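Long-range contacts in CADD-like protein of unknown function (Nostoc punctiforme, PDB 3B5O), which is of unknown function but, as an all-helical relative of the chlamydial protein CADD in the haem-oxygenase-like superfamily, may be an oxidoreductase: residues Ala42-Gln47 against Val220-Leu225; Ala36-Ile41 against Glu161-Gly166; Tyr143-Thr148 against Arg212-Ala217. One frame throughout, in Å; residues are numbered along the deposited sequence.

Interaction 1. Residues Ala42-Gln47 against Val220-Leu225; sequences AYVMQQ and VWWQEL
Leu225 reaches helix 42-47 with both methyl groups. Its CD1 lies 3.5 Å from CB of Gln47 and 3.6 Å from CE2 of Tyr43, while CD2 turns to CG1 of Val44 at 3.9 Å. With CG anti to the backbone N (chi1 -176°), the fork of the leucine is directed toward segment 42-47; the axes of the two segments approach to 11.3 Å and run broadly antiparallel, at 146°. CG1 of Val44 also meets CZ3 of Trp222, 4.0 Å away, the two side chains crossing at about a right angle. Trp221 presents its edge, with CZ2 3.9 Å from the backbone O of Gln47, and one of its faces carries CD2 of Leu225. Within segment 42-47, CG of Gln47 lies over one face of the Tyr43 ring.

The next shell is polar. The Gln47 amide is held at both ends, OE1 by Ser117 N and Thr120 and NE2 by Met115 O; Thr120 also bonds Trp221 NE1, and Tyr43 OH bonds Glu228. Side chain meets side chain through carbon atoms, by van der Waals packing, while the polar ends of Gln47, Tyr43 and Trp221 are bonded outside the two segments.

Interaction 2. Residues Ala36-Ile41 against Glu161-Gly166; sequences ASFAQI and EWLHEG
Ile41 and Trp162 meet most closely where CG1 of the isoleucine comes 3.4 Å from CZ3 of the indole. Followed outward, Ile41 touches helix 135-163 from CB onward: CB lies 3.6 Å from CZ3 of Trp162, with CD2 of Leu163 slightly farther. There the side chain forks. CG1, anti to the carbonyl carbon (chi1 -58°), goes to the six-membered ring of the indole, whereas CG2 takes the other way and rests against CG and CD2 of Leu163, 3.9 Å from CG. Beyond CG1, the terminal CD1 turns from the indole to CB of Ala36 in its own segment, 3.7 Å away. Trp162 and Leu163 therefore grip the branched chain from different directions, Trp162 crossing it at about a right angle and Leu163 obliquely.

The far end of the indole continues to the start of the segment, where CH2 lies 3.5 Å from O of Ala36, the carbonyl oxygen sitting at the ring edge in its plane. Phe38 adds a CH-pi contact: CD2 of Leu163 is 4.0 Å from the ring centroid and 26° off its normal, over one face. The edge of the same ring faces O of Leu163, which lies in its plane 3.3 Å from CE2. An alanine in place of Trp162 would remove the indole and is likely to leave Ile41 CG1 and the carbonyl of Ala36 without their neighbour, opening a gap between the helix ends.

Helix 38-68 begins here with a capping box. Gln40 N donates to OG of Ser37, and Ser37 N returns a bond to OE1 of Gln40 at 2.9 Å and a nearly straight 171°. The contact thus packs a capped helix N-terminus against the C-terminal end of another helix in an all-helical bundle.

Interaction 3. Residues Tyr143-Thr148 against Arg212-Ala217; sequences YAIEAT and RAMIDA
Met214 and Ile215 provide the second helix's side of a helix-helix crossing inside the all-helical bundle, meeting Ala144, Ile145 and Thr148. The short axes pass 9.1 Å apart at -52°, and the approach is close where alanine faces selenomethionine, with CA of Ala144 and CA of Met214 at 6.3 Å. In sequence order, Met214 comes first. Its CB and CG both lie 3.7 Å from CB of Ala144, and the chain then bends at chi2 (64°), carrying the selenium and the terminal methyl past the alanine to Ile145, where CE of Met214 stops 3.5 Å from CG1 of Ile145. Beyond this pair, Phe51 and Leu55 of helix 38-68 and Val127 of helix 118-131 also pack on Met214.

Ile215 follows on the Thr148 side. Its CG1 occupies the crowded position between backbone N and carbonyl carbon (chi1 67°), which leaves CG2, anti to the carbonyl carbon, to face the other helix. That one methyl serves two partners, the first being CB of Ala144 at 3.8 Å. The second is Thr148, which Leu15 and Met218 also touch; the threonine turns carbon, not its hydroxyl, to the isoleucine, its CG2 lying 3.9 Å from CG2 of Ile215.

Interaction 2, at the start of helix 38-68, leads directly into interaction 1, their centres about 14 Å apart, and they touch: CG of Met45 lies 3.8 Å from CD1 of Leu163, and N of Ala42 is 3.9 Å from CD2 of the same leucine. Leu163 therefore serves both neighbourhoods. Interaction 3 shares helix 204-230 with interaction 1, its segment 212-217 ending shortly before 220-225, with centres about 17 Å apart, and shares helix 135-163 with interaction 2, whose centre is about 27 Å away. Taken pairwise, the three contacts tie helices 38-68, 135-163 and 204-230 to one another. Interaction 3 is the most central, about 8 Å from the chain's centre, against about 21 Å for interaction 2.

Interaction 1. Residues Ala42-Gln47 against Val220-Leu225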
loop_
_atom_site.group_PDB
_atom_site.type_symbol
_atom_site.label_atom_id
_atom_site.label_comp_id
_atom_site.label_asym_id
_atom_site.label_seq_id
_atom_site.Cartn_x
_atom_site.Cartn_y
_atom_site.Cartn_z
ATOM N N ALA A 42 12.789 9.910 -8.008
ATOM C CA ALA A 42 13.008 8.576 -8.565
ATOM C C ALA A 42 13.372 7.584 -7.458
ATOM O O ALA A 42 12.904 6.438 -7.479
ATOM C CB ALA A 42 14.104 8.621 -9.647
ATOM N N TYR A 43 14.192 8.013 -6.502
ATOM C CA TYR A 43 14.542 7.194 -5.337
ATOM C C TYR A 43 13.301 6.816 -4.558
ATOM O O TYR A 43 13.143 5.654 -4.153
ATOM C CB TYR A 43 15.527 7.928 -4.429
ATOM C CG TYR A 43 15.735 7.301 -3.087
ATOM C CD1 TYR A 43 16.654 6.276 -2.911
ATOM C CD2 TYR A 43 14.968 7.677 -1.995
ATOM C CE1 TYR A 43 16.829 5.669 -1.669
ATOM C CE2 TYR A 43 15.147 7.090 -0.761
ATOM C CZ TYR A 43 16.073 6.084 -0.594
ATOM O OH TYR A 43 16.269 5.459 0.623
ATOM N N VAL A 44 12.418 7.779 -4.318
ATOM C CA VAL A 44 11.178 7.471 -3.631
ATOM C C VAL A 44 10.392 6.376 -4.387
ATOM O O VAL A 44 9.871 5.447 -3.774
ATOM C CB VAL A 44 10.294 8.743 -3.450
ATOM C CG1 VAL A 44 8.871 8.372 -2.986
ATOM C CG2 VAL A 44 10.979 9.739 -2.505
HETATM N N MSE A 45 10.291 6.490 -5.708
HETATM C CA MSE A 45 9.545 5.530 -6.498
HETATM C C MSE A 45 10.192 4.149 -6.517
HETATM O O MSE A 45 9.488 3.142 -6.493
HETATM C CB MSE A 45 9.339 6.038 -7.931
HETATM C CG MSE A 45 8.269 7.150 -8.049
HETATM SE SE MSE A 45 6.575 6.691 -7.192
HETATM C CE MSE A 45 6.367 5.070 -8.148
ATOM N N GLN A 46 11.510 4.103 -6.509
ATOM C CA GLN A 46 12.205 2.826 -6.406
ATOM C C GLN A 46 11.863 2.138 -5.093
ATOM O O GLN A 46 11.552 0.946 -5.056
ATOM C CB GLN A 46 13.703 3.023 -6.457
ATOM C CG GLN A 46 14.248 3.448 -7.809
ATOM C CD GLN A 46 15.719 3.787 -7.743
ATOM O OE1 GLN A 46 16.211 4.323 -6.752
ATOM N NE2 GLN A 46 16.446 3.445 -8.811
ATOM N N GLN A 47 11.954 2.876 -3.999
ATOM C CA GLN A 47 11.591 2.308 -2.693
ATOM C C GLN A 47 10.122 1.957 -2.595
ATOM O O GLN A 47 9.762 0.886 -2.075
ATOM C CB GLN A 47 11.990 3.257 -1.565
ATOM C CG GLN A 47 13.481 3.356 -1.429
ATOM C CD GLN A 47 14.128 2.023 -1.022
ATOM O OE1 GLN A 47 13.657 1.344 -0.114
ATOM N NE2 GLN A 47 15.216 1.644 -1.718
ATOM N N VAL A 220 4.571 6.463 8.889
ATOM C CA VAL A 220 5.945 6.599 9.340
ATOM C C VAL A 220 6.927 6.366 8.188
ATOM O O VAL A 220 7.871 7.112 8.018
ATOM C CB VAL A 220 6.223 5.682 10.569
ATOM C CG1 VAL A 220 7.717 5.454 10.753
ATOM C CG2 VAL A 220 5.580 6.297 11.831
ATOM N N TRP A 221 6.669 5.350 7.376
ATOM C CA TRP A 221 7.508 5.051 6.213
ATOM C C TRP A 221 7.553 6.192 5.223
ATOM O O TRP A 221 8.633 6.597 4.791
ATOM C CB TRP A 221 7.025 3.773 5.551
ATOM C CG TRP A 221 7.689 3.370 4.288
ATOM C CD1 TRP A 221 8.994 3.050 4.104
ATOM C CD2 TRP A 221 7.022 3.125 3.051
ATOM N NE1 TRP A 221 9.197 2.671 2.804
ATOM C CE2 TRP A 221 7.997 2.673 2.141
ATOM C CE3 TRP A 221 5.687 3.229 2.630
ATOM C CZ2 TRP A 221 7.678 2.297 0.841
ATOM C CZ3 TRP A 221 5.365 2.875 1.346
ATOM C CH2 TRP A 221 6.368 2.415 0.453
ATOM N N TRP A 222 6.400 6.730 4.867
ATOM C CA TRP A 222 6.391 7.862 3.935
ATOM C C TRP A 222 7.215 9.033 4.474
ATOM O O TRP A 222 7.942 9.678 3.736
ATOM C CB TRP A 222 4.948 8.306 3.649
ATOM C CG TRP A 222 4.276 7.488 2.594
ATOM C CD1 TRP A 222 3.347 6.503 2.762
ATOM C CD2 TRP A 222 4.539 7.552 1.196
ATOM N NE1 TRP A 222 2.992 5.961 1.549
ATOM C CE2 TRP A 222 3.719 6.592 0.570
ATOM C CE3 TRP A 222 5.389 8.343 0.407
ATOM C CZ2 TRP A 222 3.716 6.413 -0.797
ATOM C CZ3 TRP A 222 5.384 8.150 -0.947
ATOM C CH2 TRP A 222 4.561 7.197 -1.534
ATOM N N GLN A 223 7.077 9.307 5.769
ATOM C CA GLN A 223 7.821 10.389 6.402
ATOM C C GLN A 223 9.321 10.113 6.353
ATOM O O GLN A 223 10.130 10.989 6.016
ATOM C CB GLN A 223 7.336 10.592 7.833
ATOM C CG GLN A 223 5.895 11.067 7.883
ATOM C CD GLN A 223 5.295 11.092 9.261
ATOM O OE1 GLN A 223 5.640 10.285 10.128
ATOM N NE2 GLN A 223 4.356 12.039 9.472
ATOM N N GLU A 224 9.702 8.873 6.645
ATOM C CA GLU A 224 11.113 8.534 6.692
ATOM C C GLU A 224 11.713 8.491 5.307
ATOM O O GLU A 224 12.887 8.872 5.112
ATOM C CB GLU A 224 11.311 7.181 7.392
ATOM C CG GLU A 224 11.016 7.234 8.852
ATOM C CD GLU A 224 10.913 5.870 9.514
ATOM O OE1 GLU A 224 10.941 4.870 8.797
ATOM O OE2 GLU A 224 10.807 5.847 10.740
ATOM N N LEU A 225 10.930 8.038 4.345
ATOM C CA LEU A 225 11.380 7.972 2.963
ATOM C C LEU A 225 11.552 9.367 2.335
ATOM O O LEU A 225 12.411 9.576 1.474
ATOM C CB LEU A 225 10.399 7.119 2.177
ATOM C CG LEU A 225 10.729 6.849 0.728
ATOM C CD1 LEU A 225 11.990 6.019 0.618
ATOM C CD2 LEU A 225 9.587 6.112 0.073
#

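Interaction 2. Residues Ala36-Ile41 against Glu161-Gly166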
loop_
_atom_site.group_PDB
_atom_site.type_symbol
_atom_site.label_atom_id
_atom_site.label_comp_id
_atom_site.label_asym_id
_atom_site.label_seq_id
_atom_site.Cartn_x
_atom_site.Cartn_y
_atom_site.Cartn_z
ATOM N N ALA A 36 12.713 19.260 -4.616
ATOM C CA ALA A 36 13.312 17.953 -4.926
ATOM C C ALA A 36 13.849 17.840 -6.346
ATOM O O ALA A 36 13.239 18.317 -7.292
ATOM C CB ALA A 36 12.279 16.836 -4.683
ATOM N N SER A 37 14.964 17.133 -6.489
ATOM C CA SER A 37 15.474 16.782 -7.800
ATOM C C SER A 37 14.764 15.542 -8.363
ATOM O O SER A 37 14.122 14.751 -7.627
ATOM C CB SER A 37 16.970 16.536 -7.715
ATOM O OG SER A 37 17.213 15.301 -7.071
ATOM N N PHE A 38 14.884 15.360 -9.670
ATOM C CA PHE A 38 14.390 14.171 -10.348
ATOM C C PHE A 38 14.929 12.926 -9.659
ATOM O O PHE A 38 14.155 12.000 -9.344
ATOM C CB PHE A 38 14.841 14.169 -11.824
ATOM C CG PHE A 38 14.401 12.957 -12.586
ATOM C CD1 PHE A 38 15.177 11.796 -12.553
ATOM C CD2 PHE A 38 13.218 12.951 -13.303
ATOM C CE1 PHE A 38 14.763 10.651 -13.223
ATOM C CE2 PHE A 38 12.812 11.812 -13.997
ATOM C CZ PHE A 38 13.600 10.660 -13.941
ATOM N N ALA A 39 16.231 12.924 -9.377
ATOM C CA ALA A 39 16.887 11.744 -8.763
ATOM C C ALA A 39 16.252 11.404 -7.421
ATOM O O ALA A 39 16.119 10.230 -7.063
ATOM C CB ALA A 39 18.390 11.975 -8.583
ATOM N N GLN A 40 15.912 12.427 -6.650
ATOM C CA GLN A 40 15.348 12.201 -5.322
ATOM C C GLN A 40 13.956 11.594 -5.369
ATOM O O GLN A 40 13.638 10.702 -4.579
ATOM C CB GLN A 40 15.377 13.504 -4.505
ATOM C CG GLN A 40 16.780 13.892 -4.110
ATOM C CD GLN A 40 16.905 15.306 -3.578
ATOM O OE1 GLN A 40 16.163 16.199 -3.995
ATOM N NE2 GLN A 40 17.836 15.515 -2.653
ATOM N N ILE A 41 13.112 12.052 -6.287
ATOM C CA ILE A 41 11.764 11.495 -6.432
ATOM C C ILE A 41 11.827 10.111 -7.111
ATOM O O ILE A 41 11.051 9.218 -6.791
ATOM C CB ILE A 41 10.794 12.477 -7.125
ATOM C CG1 ILE A 41 10.738 13.785 -6.324
ATOM C CG2 ILE A 41 9.393 11.887 -7.282
ATOM C CD1 ILE A 41 10.433 13.631 -4.821
ATOM N N GLU A 161 3.544 11.356 -12.747
ATOM C CA GLU A 161 3.307 12.478 -13.676
ATOM C C GLU A 161 4.345 13.585 -13.494
ATOM O O GLU A 161 4.814 14.175 -14.474
ATOM C CB GLU A 161 1.895 13.043 -13.517
ATOM C CG GLU A 161 0.814 12.148 -14.094
ATOM C CD GLU A 161 -0.586 12.712 -13.913
ATOM O OE1 GLU A 161 -0.740 13.742 -13.222
ATOM O OE2 GLU A 161 -1.544 12.118 -14.463
ATOM N N TRP A 162 4.721 13.865 -12.247
ATOM C CA TRP A 162 5.759 14.855 -11.948
ATOM C C TRP A 162 7.105 14.482 -12.579
ATOM O O TRP A 162 7.824 15.347 -13.099
ATOM C CB TRP A 162 5.887 15.036 -10.427
ATOM C CG TRP A 162 6.821 16.101 -9.960
ATOM C CD1 TRP A 162 6.485 17.390 -9.624
ATOM C CD2 TRP A 162 8.217 15.969 -9.687
ATOM N NE1 TRP A 162 7.587 18.062 -9.195
ATOM C CE2 TRP A 162 8.674 17.226 -9.225
ATOM C CE3 TRP A 162 9.144 14.935 -9.836
ATOM C CZ2 TRP A 162 10.002 17.454 -8.872
ATOM C CZ3 TRP A 162 10.437 15.151 -9.470
ATOM C CH2 TRP A 162 10.873 16.398 -9.002
ATOM N N LEU A 163 7.443 13.197 -12.530
ATOM C CA LEU A 163 8.708 12.698 -13.054
ATOM C C LEU A 163 8.778 12.711 -14.592
ATOM O O LEU A 163 9.855 12.880 -15.150
ATOM C CB LEU A 163 8.973 11.264 -12.565
ATOM C CG LEU A 163 9.427 11.091 -11.119
ATOM C CD1 LEU A 163 9.296 9.603 -10.702
ATOM C CD2 LEU A 163 10.844 11.605 -10.870
ATOM N N HIS A 164 7.641 12.503 -15.245
ATOM C CA HIS A 164 7.597 12.351 -16.709
ATOM C C HIS A 164 7.531 13.701 -17.374
ATOM O O HIS A 164 6.740 14.541 -16.982
ATOM C CB HIS A 164 6.382 11.533 -17.124
ATOM C CG HIS A 164 6.587 10.051 -17.049
ATOM N ND1 HIS A 164 6.567 9.358 -15.857
ATOM C CD2 HIS A 164 6.790 9.126 -18.019
ATOM C CE1 HIS A 164 6.761 8.070 -16.095
ATOM N NE2 HIS A 164 6.905 7.904 -17.400
ATOM N N GLU A 165 8.353 13.903 -18.399
ATOM C CA GLU A 165 8.310 15.146 -19.174
ATOM C C GLU A 165 7.105 15.131 -20.115
ATOM O O GLU A 165 6.423 16.146 -20.279
ATOM C CB GLU A 165 9.621 15.346 -19.946
ATOM N N GLY A 166 6.822 13.972 -20.699
ATOM C CA GLY A 166 5.661 13.797 -21.565
ATOM C C GLY A 166 4.659 12.792 -21.031
ATOM O O GLY A 166 4.537 12.601 -19.814
#

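Interaction 3. Residues Tyr143-Thr148 against Arg212-Ala217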
loop_
_atom_site.group_PDB
_atom_site.type_symbol
_atom_site.label_atom_id
_atom_site.label_comp_id
_atom_site.label_asym_id
_atom_site.label_seq_id
_atom_site.Cartn_x
_atom_site.Cartn_y
_atom_site.Cartn_z
ATOM N N TYR A 143 -7.263 -5.018 5.878
ATOM C CA TYR A 143 -8.259 -4.065 5.424
ATOM C C TYR A 143 -7.638 -2.669 5.259
ATOM O O TYR A 143 -8.038 -1.922 4.386
ATOM C CB TYR A 143 -9.473 -4.061 6.376
ATOM C CG TYR A 143 -10.587 -3.189 5.869
ATOM C CD1 TYR A 143 -11.226 -3.494 4.685
ATOM C CD2 TYR A 143 -10.953 -2.029 6.519
ATOM C CE1 TYR A 143 -12.218 -2.679 4.171
ATOM C CE2 TYR A 143 -11.933 -1.205 6.003
ATOM C CZ TYR A 143 -12.551 -1.530 4.833
ATOM O OH TYR A 143 -13.542 -0.700 4.340
ATOM N N ALA A 144 -6.647 -2.333 6.075
ATOM C CA ALA A 144 -5.924 -1.077 5.904
ATOM C C ALA A 144 -5.229 -0.979 4.539
ATOM O O ALA A 144 -5.161 0.104 3.966
ATOM C CB ALA A 144 -4.951 -0.840 7.020
ATOM N N ILE A 145 -4.725 -2.093 4.030
ATOM C CA ILE A 145 -4.152 -2.113 2.685
ATOM C C ILE A 145 -5.222 -1.738 1.674
ATOM O O ILE A 145 -4.982 -0.923 0.782
ATOM C CB ILE A 145 -3.584 -3.499 2.306
ATOM C CG1 ILE A 145 -2.486 -3.955 3.264
ATOM C CG2 ILE A 145 -3.057 -3.497 0.858
ATOM C CD1 ILE A 145 -2.120 -5.468 3.063
ATOM N N GLU A 146 -6.408 -2.324 1.810
ATOM C CA GLU A 146 -7.520 -2.001 0.911
ATOM C C GLU A 146 -7.942 -0.527 1.026
ATOM O O GLU A 146 -8.168 0.141 0.017
ATOM C CB GLU A 146 -8.725 -2.934 1.147
ATOM C CG GLU A 146 -9.984 -2.507 0.394
ATOM C CD GLU A 146 -11.147 -3.452 0.550
ATOM O OE1 GLU A 146 -10.915 -4.650 0.801
ATOM O OE2 GLU A 146 -12.300 -2.993 0.398
ATOM N N ALA A 147 -8.065 -0.032 2.251
ATOM C CA ALA A 147 -8.527 1.340 2.482
ATOM C C ALA A 147 -7.543 2.389 1.967
ATOM O O ALA A 147 -7.943 3.459 1.515
ATOM C CB ALA A 147 -8.789 1.558 3.964
ATOM N N THR A 148 -6.259 2.081 2.035
ATOM C CA THR A 148 -5.224 3.004 1.586
ATOM C C THR A 148 -4.924 2.925 0.100
ATOM O O THR A 148 -4.238 3.782 -0.420
ATOM C CB THR A 148 -3.889 2.800 2.351
ATOM O OG1 THR A 148 -3.420 1.447 2.208
ATOM C CG2 THR A 148 -4.068 3.176 3.825
ATOM N N ARG A 212 -5.232 0.412 12.614
ATOM C CA ARG A 212 -4.490 1.561 13.104
ATOM C C ARG A 212 -2.983 1.318 12.995
ATOM O O ARG A 212 -2.222 2.190 12.566
ATOM C CB ARG A 212 -4.845 1.798 14.570
ATOM C CG ARG A 212 -4.043 2.877 15.251
ATOM C CD ARG A 212 -4.398 4.239 14.739
ATOM N NE ARG A 212 -5.667 4.660 15.317
ATOM C CZ ARG A 212 -6.099 5.914 15.359
ATOM N NH1 ARG A 212 -5.409 6.907 14.801
ATOM N NH2 ARG A 212 -7.246 6.164 15.962
ATOM N N ALA A 213 -2.541 0.130 13.410
ATOM C CA ALA A 213 -1.114 -0.163 13.421
ATOM C C ALA A 213 -0.555 -0.117 12.002
ATOM O O ALA A 213 0.554 0.371 11.768
ATOM C CB ALA A 213 -0.828 -1.518 14.055
HETATM N N MSE A 214 -1.322 -0.625 11.053
HETATM C CA MSE A 214 -0.861 -0.658 9.669
HETATM C C MSE A 214 -0.751 0.737 9.077
HETATM O O MSE A 214 0.250 1.079 8.449
HETATM C CB MSE A 214 -1.787 -1.537 8.839
HETATM C CG MSE A 214 -1.371 -1.701 7.409
HETATM SE SE MSE A 214 0.328 -2.606 7.223
HETATM C CE MSE A 214 0.211 -3.200 5.442
ATOM N N ILE A 215 -1.793 1.547 9.224
ATOM C CA ILE A 215 -1.749 2.905 8.664
ATOM C C ILE A 215 -0.684 3.747 9.353
ATOM O O ILE A 215 -0.031 4.564 8.718
ATOM C CB ILE A 215 -3.144 3.597 8.573
ATOM C CG1 ILE A 215 -3.737 3.884 9.962
ATOM C CG2 ILE A 215 -4.074 2.775 7.670
ATOM C CD1 ILE A 215 -5.050 4.680 9.897
ATOM N N ASP A 216 -0.472 3.535 10.653
ATOM C CA ASP A 216 0.594 4.240 11.367
ATOM C C ASP A 216 1.952 3.861 10.783
ATOM O O ASP A 216 2.803 4.723 10.563
ATOM C CB ASP A 216 0.562 3.940 12.870
ATOM C CG ASP A 216 -0.518 4.680 13.629
ATOM O OD1 ASP A 216 -1.057 5.659 13.118
ATOM O OD2 ASP A 216 -0.796 4.257 14.779
ATOM N N ALA A 217 2.158 2.572 10.524
ATOM C CA ALA A 217 3.443 2.101 9.997
ATOM C C ALA A 217 3.690 2.671 8.599
ATOM O O ALA A 217 4.820 3.092 8.254
ATOM C CB ALA A 217 3.492 0.572 9.977
#